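Local coordinates for penicillin-binding protein 2 (Pbp2) (Helicobacter pylori, PDB 5LP5) that probably cross-links peptidoglycan as a penicillin-binding transpeptidase and forms a complex with MreC in the machinery that builds the cell wall, at residues Asn300-Leu306 / Leu400-Gly406; Val444-Gly449 / Tyr556-Ile560. One frame throughout, in Å; residues are numbered along the deposited sequence.

Overall arrangement
Both contacts belong to the transpeptidase domain; interaction 2 lies on its five-stranded antiparallel sheet, and interaction 1 touches the edge strand 264-270 through Phe302. Along the chain they come in series: interaction 1 closes at 406 before interaction 2 opens at 444. Their centres lie 15 Å apart and their nearest atoms about 7 Å, so they do not touch. Helix 441-453 connects them. Its Leu442 packs against the loops of interaction 1, and its residues 444-449 lie on central strand 556-562 in interaction 2. One contact thus joins two irregular connections that also meet helix 190-194, while the other forms the buried helix-on-sheet layer beside the probable SxxK site.

Interaction 1: Asn300-Leu306 / Leu400-Gly406; sequences NRFANAL and LPNEFVG
Phe404 lays its ring over the backbone of Asn304, with the Asn304 CA 3.9 Å from the ring centroid and 13° off its normal, a CH-pi contact over the face. A chi1 of -80° sets the Phe404 CG beside its own backbone N and turns the ring across to this loop. The Asn304 amide stands perpendicular to the ring plane, while Leu306 brings its CG to the ring edge, 4.1 Å from Phe404 CD2. The backbone also joins the loops: Phe404 N donates a nearly straight hydrogen bond to Ala303 O at 3.1 Å. Farther along, the CD1 methyl of Leu400 meets the edge of the Phe302 ring, near its plane, 3.6 Å from Phe302 CE1. Asn300 suits its place because its short side chain carries a carbonyl that can reach the chain's own N-H: OD1 lies over the Phe302 ring face and accepts from Ala303 N at 3.0 Å, the donor standing above the carbonyl plane. Outside the pair, Glu403 turns its carboxylate to Thr396, Gly397 and Val398, Phe302 and Ala303 rest on Leu442, and Leu400 reaches Ile191. The arrangement is loop-to-loop packing within the penicillin-binding transpeptidase domain, with an Asx motif shaping residues 300-303.

Interaction 2: Val444-Gly449 / Tyr556-Ile560; sequences VLAYTG and YAITI
Helix 441-453 lies against one face of the five-stranded antiparallel sheet of the transpeptidase domain, and this contact sets it on the middle strand, 556-562. The short segments run roughly antiparallel, at 146°, with their axes 7.9 Å apart. Residues alternate along the strand: Ala557 and Thr559 point toward the helix, while Ile558 points to the other face, where it meets helix 572-584. Leu445 reaches down with its CD1, 3.9 Å from Ala557 CB, and continues onto Leu255 and Met257 of the adjoining strand. The small methyl of Ala557 suits a place facing both this branch and the backbone of Gly449. Thr559 serves two neighbours at once, its CG2 packing 3.8 Å from Val444 CG1 while its hydroxyl sits beside the backbone of Leu445. Thr448, with a chi1 of -54°, turns its OG1 back along the helix to donate to Val444 O at 2.7 Å; the backbone N of Thr448 grips the same oxygen from the opposite face of its plane. The hydroxyls of Thr448 and Thr559 both bond Thr546 OG1 on strand 542-549, so these buried polar groups satisfy one another. Such a helix on a central antiparallel sheet, close to what is probably the SxxK serine-lysine site, is part of the core architecture shared by penicillin-binding transpeptidase domains and serine beta-lactamases.

Interaction 1: Asn300-Leu306 / Leu400-Gly406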
loop_
_atom_site.group_PDB
_atom_site.type_symbol
_atom_site.label_atom_id
_atom_site.label_comp_id
_atom_site.label_asym_id
_atom_site.label_seq_id
_atom_site.Cartn_x
_atom_site.Cartn_y
_atom_site.Cartn_z
ATOM N N ASN A 300 -25.424 0.053 -6.387
ATOM C CA ASN A 300 -25.396 1.215 -5.540
ATOM C C ASN A 300 -26.826 1.747 -5.456
ATOM O O ASN A 300 -27.370 2.279 -6.410
ATOM C CB ASN A 300 -24.448 2.271 -6.122
ATOM C CG ASN A 300 -24.321 3.504 -5.241
ATOM O OD1 ASN A 300 -25.300 3.989 -4.680
ATOM N ND2 ASN A 300 -23.102 4.011 -5.121
ATOM N N ARG A 301 -27.431 1.598 -4.290
ATOM C CA ARG A 301 -28.821 1.941 -4.116
ATOM C C ARG A 301 -29.090 3.384 -3.664
ATOM O O ARG A 301 -30.234 3.819 -3.731
ATOM C CB ARG A 301 -29.428 0.976 -3.116
ATOM C CG ARG A 301 -29.562 -0.433 -3.665
ATOM C CD ARG A 301 -30.217 -1.346 -2.642
ATOM N NE ARG A 301 -30.595 -2.634 -3.216
ATOM C CZ ARG A 301 -29.737 -3.608 -3.507
ATOM N NH1 ARG A 301 -28.410 -3.467 -3.303
ATOM N NH2 ARG A 301 -30.202 -4.738 -4.020
ATOM N N PHE A 302 -28.077 4.124 -3.199
ATOM C CA PHE A 302 -28.307 5.526 -2.829
ATOM C C PHE A 302 -28.122 6.517 -4.002
ATOM O O PHE A 302 -28.666 7.626 -3.968
ATOM C CB PHE A 302 -27.492 5.953 -1.575
ATOM C CG PHE A 302 -25.991 5.818 -1.709
ATOM C CD1 PHE A 302 -25.241 6.769 -2.395
ATOM C CD2 PHE A 302 -25.319 4.748 -1.117
ATOM C CE1 PHE A 302 -23.859 6.635 -2.528
ATOM C CE2 PHE A 302 -23.939 4.624 -1.244
ATOM C CZ PHE A 302 -23.210 5.573 -1.949
ATOM N N ALA A 303 -27.375 6.096 -5.029
ATOM C CA ALA A 303 -27.055 6.940 -6.200
ATOM C C ALA A 303 -27.402 6.341 -7.570
ATOM O O ALA A 303 -27.542 7.084 -8.547
ATOM C CB ALA A 303 -25.577 7.294 -6.183
ATOM N N ASN A 304 -27.513 5.017 -7.658
ATOM C CA ASN A 304 -27.729 4.348 -8.952
ATOM C C ASN A 304 -28.893 3.361 -8.915
ATOM O O ASN A 304 -28.801 2.244 -9.436
ATOM C CB ASN A 304 -26.441 3.651 -9.398
ATOM C CG ASN A 304 -25.338 4.640 -9.686
ATOM O OD1 ASN A 304 -24.380 4.783 -8.925
ATOM N ND2 ASN A 304 -25.490 5.368 -10.775
ATOM N N ALA A 305 -29.983 3.796 -8.292
ATOM C CA ALA A 305 -31.206 2.999 -8.158
ATOM C C ALA A 305 -32.356 3.952 -7.979
ATOM O O ALA A 305 -32.232 4.963 -7.257
ATOM C CB ALA A 305 -31.142 2.065 -6.969
ATOM N N LEU A 306 -33.463 3.632 -8.646
ATOM C CA LEU A 306 -34.640 4.492 -8.689
ATOM C C LEU A 306 -35.848 3.810 -8.012
ATOM O O LEU A 306 -36.111 2.628 -8.206
ATOM C CB LEU A 306 -34.961 4.862 -10.145
ATOM C CG LEU A 306 -34.037 5.876 -10.862
ATOM C CD1 LEU A 306 -34.258 5.930 -12.373
ATOM C CD2 LEU A 306 -34.185 7.273 -10.254
ATOM N N LEU A 400 -19.412 10.996 -6.861
ATOM C CA LEU A 400 -19.224 9.637 -7.350
ATOM C C LEU A 400 -19.473 9.670 -8.841
ATOM O O LEU A 400 -19.988 10.659 -9.361
ATOM C CB LEU A 400 -20.213 8.672 -6.693
ATOM C CG LEU A 400 -20.030 8.348 -5.219
ATOM C CD1 LEU A 400 -21.107 7.360 -4.772
ATOM C CD2 LEU A 400 -18.639 7.778 -5.013
ATOM N N PRO A 401 -19.108 8.589 -9.549
ATOM C CA PRO A 401 -19.483 8.518 -10.961
ATOM C C PRO A 401 -20.961 8.143 -11.189
ATOM O O PRO A 401 -21.567 7.406 -10.395
ATOM C CB PRO A 401 -18.558 7.426 -11.513
ATOM C CG PRO A 401 -17.622 7.044 -10.404
ATOM C CD PRO A 401 -18.296 7.435 -9.137
ATOM N N ASN A 402 -21.509 8.672 -12.275
ATOM C CA ASN A 402 -22.830 8.300 -12.784
ATOM C C ASN A 402 -23.947 8.407 -11.770
ATOM O O ASN A 402 -24.616 7.426 -11.534
ATOM C CB ASN A 402 -22.820 6.858 -13.314
ATOM C CG ASN A 402 -22.170 6.731 -14.673
ATOM O OD1 ASN A 402 -20.938 6.683 -14.802
ATOM N ND2 ASN A 402 -23.006 6.633 -15.707
ATOM N N GLU A 403 -24.180 9.575 -11.184
ATOM C CA GLU A 403 -25.386 9.753 -10.375
ATOM C C GLU A 403 -26.632 9.804 -11.267
ATOM O O GLU A 403 -26.645 10.478 -12.290
ATOM C CB GLU A 403 -25.310 11.022 -9.549
ATOM C CG GLU A 403 -26.397 11.089 -8.497
ATOM C CD GLU A 403 -26.492 12.443 -7.850
ATOM O OE1 GLU A 403 -25.545 13.242 -8.003
ATOM O OE2 GLU A 403 -27.518 12.698 -7.190
ATOM N N PHE A 404 -27.672 9.082 -10.874
ATOM C CA PHE A 404 -28.926 9.062 -11.626
ATOM C C PHE A 404 -29.772 10.294 -11.355
ATOM O O PHE A 404 -29.959 10.680 -10.208
ATOM C CB PHE A 404 -29.744 7.830 -11.249
ATOM C CG PHE A 404 -29.299 6.567 -11.919
ATOM C CD1 PHE A 404 -28.104 6.513 -12.647
ATOM C CD2 PHE A 404 -30.051 5.411 -11.782
ATOM C CE1 PHE A 404 -27.699 5.347 -13.250
ATOM C CE2 PHE A 404 -29.636 4.239 -12.374
ATOM C CZ PHE A 404 -28.468 4.212 -13.118
ATOM N N VAL A 405 -30.283 10.902 -12.417
ATOM C CA VAL A 405 -31.397 11.851 -12.301
ATOM C C VAL A 405 -32.663 11.049 -12.259
ATOM O O VAL A 405 -32.737 9.921 -12.781
ATOM C CB VAL A 405 -31.507 12.856 -13.484
ATOM C CG1 VAL A 405 -30.271 13.751 -13.540
ATOM C CG2 VAL A 405 -31.749 12.159 -14.827
ATOM N N GLY A 406 -33.680 11.645 -11.674
ATOM C CA GLY A 406 -34.942 10.951 -11.577
ATOM C C GLY A 406 -35.817 11.132 -12.793
ATOM O O GLY A 406 -35.349 11.319 -13.914
#

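Interaction 2: Val444-Gly449 / Tyr556-Ile560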
loop_
_atom_site.group_PDB
_atom_site.type_symbol
_atom_site.label_atom_id
_atom_site.label_comp_id
_atom_site.label_asym_id
_atom_site.label_seq_id
_atom_site.Cartn_x
_atom_site.Cartn_y
_atom_site.Cartn_z
ATOM N N VAL A 444 -33.975 12.413 -2.140
ATOM C CA VAL A 444 -34.868 12.555 -0.973
ATOM C C VAL A 444 -34.136 13.235 0.187
ATOM O O VAL A 444 -34.693 14.115 0.851
ATOM C CB VAL A 444 -35.398 11.187 -0.516
ATOM C CG1 VAL A 444 -36.258 11.324 0.728
ATOM C CG2 VAL A 444 -36.191 10.522 -1.633
ATOM N N LEU A 445 -32.886 12.822 0.407
ATOM C CA LEU A 445 -32.009 13.385 1.438
ATOM C C LEU A 445 -31.732 14.871 1.240
ATOM O O LEU A 445 -31.856 15.660 2.202
ATOM C CB LEU A 445 -30.677 12.625 1.463
ATOM C CG LEU A 445 -29.575 13.167 2.381
ATOM C CD1 LEU A 445 -29.801 12.802 3.835
ATOM C CD2 LEU A 445 -28.225 12.658 1.928
ATOM N N ALA A 446 -31.320 15.255 0.028
ATOM C CA ALA A 446 -31.034 16.657 -0.254
ATOM C C ALA A 446 -32.304 17.486 -0.044
ATOM O O ALA A 446 -32.288 18.575 0.561
ATOM C CB ALA A 446 -30.521 16.822 -1.670
ATOM N N TYR A 447 -33.394 16.943 -0.560
ATOM C CA TYR A 447 -34.722 17.522 -0.429
ATOM C C TYR A 447 -35.091 17.736 1.034
ATOM O O TYR A 447 -35.502 18.835 1.417
ATOM C CB TYR A 447 -35.726 16.590 -1.158
ATOM C CG TYR A 447 -37.182 16.635 -0.745
ATOM C CD1 TYR A 447 -37.975 17.751 -0.996
ATOM C CD2 TYR A 447 -37.773 15.524 -0.162
ATOM C CE1 TYR A 447 -39.316 17.773 -0.646
ATOM C CE2 TYR A 447 -39.105 15.529 0.197
ATOM C CZ TYR A 447 -39.882 16.652 -0.046
ATOM O OH TYR A 447 -41.220 16.620 0.298
ATOM N N THR A 448 -34.933 16.700 1.857
ATOM C CA THR A 448 -35.223 16.812 3.295
ATOM C C THR A 448 -34.389 17.912 4.022
ATOM O O THR A 448 -34.898 18.595 4.910
ATOM C CB THR A 448 -34.993 15.462 3.996
ATOM O OG1 THR A 448 -35.756 14.451 3.335
ATOM C CG2 THR A 448 -35.375 15.543 5.467
ATOM N N GLY A 449 -33.124 18.069 3.640
ATOM C CA GLY A 449 -32.274 19.100 4.214
ATOM C C GLY A 449 -32.539 20.501 3.666
ATOM O O GLY A 449 -32.116 21.492 4.265
ATOM N N TYR A 556 -28.669 18.011 11.057
ATOM C CA TYR A 556 -28.531 16.796 10.230
ATOM C C TYR A 556 -29.833 16.334 9.563
ATOM O O TYR A 556 -30.933 16.677 9.973
ATOM C CB TYR A 556 -27.880 15.652 11.026
ATOM C CG TYR A 556 -26.573 16.072 11.683
ATOM C CD1 TYR A 556 -26.580 16.622 12.956
ATOM C CD2 TYR A 556 -25.344 15.986 11.010
ATOM C CE1 TYR A 556 -25.415 17.037 13.570
ATOM C CE2 TYR A 556 -24.173 16.408 11.615
ATOM C CZ TYR A 556 -24.208 16.943 12.902
ATOM O OH TYR A 556 -23.039 17.375 13.537
ATOM N N ALA A 557 -29.675 15.569 8.502
ATOM C CA ALA A 557 -30.781 14.912 7.833
ATOM C C ALA A 557 -30.428 13.435 7.741
ATOM O O ALA A 557 -29.256 13.077 7.624
ATOM C CB ALA A 557 -30.981 15.489 6.441
ATOM N N ILE A 558 -31.445 12.587 7.804
ATOM C CA ILE A 558 -31.269 11.148 7.669
ATOM C C ILE A 558 -32.327 10.658 6.717
ATOM O O ILE A 558 -33.429 11.146 6.763
ATOM C CB ILE A 558 -31.451 10.446 9.015
ATOM C CG1 ILE A 558 -30.440 11.003 10.022
ATOM C CG2 ILE A 558 -31.315 8.945 8.846
ATOM C CD1 ILE A 558 -30.493 10.392 11.405
ATOM N N THR A 559 -31.993 9.707 5.856
ATOM C CA THR A 559 -32.933 9.197 4.874
ATOM C C THR A 559 -32.726 7.693 4.760
ATOM O O THR A 559 -31.613 7.218 4.518
ATOM C CB THR A 559 -32.728 9.857 3.496
ATOM O OG1 THR A 559 -33.100 11.244 3.542
ATOM C CG2 THR A 559 -33.580 9.175 2.435
ATOM N N ILE A 560 -33.809 6.944 4.944
ATOM C CA ILE A 560 -33.734 5.483 5.026
ATOM C C ILE A 560 -34.729 4.863 4.080
ATOM O O ILE A 560 -35.856 5.330 3.979
ATOM C CB ILE A 560 -34.023 4.972 6.456
ATOM C CG1 ILE A 560 -32.979 5.523 7.426
ATOM C CG2 ILE A 560 -34.008 3.447 6.512
ATOM C CD1 ILE A 560 -33.337 5.368 8.885
#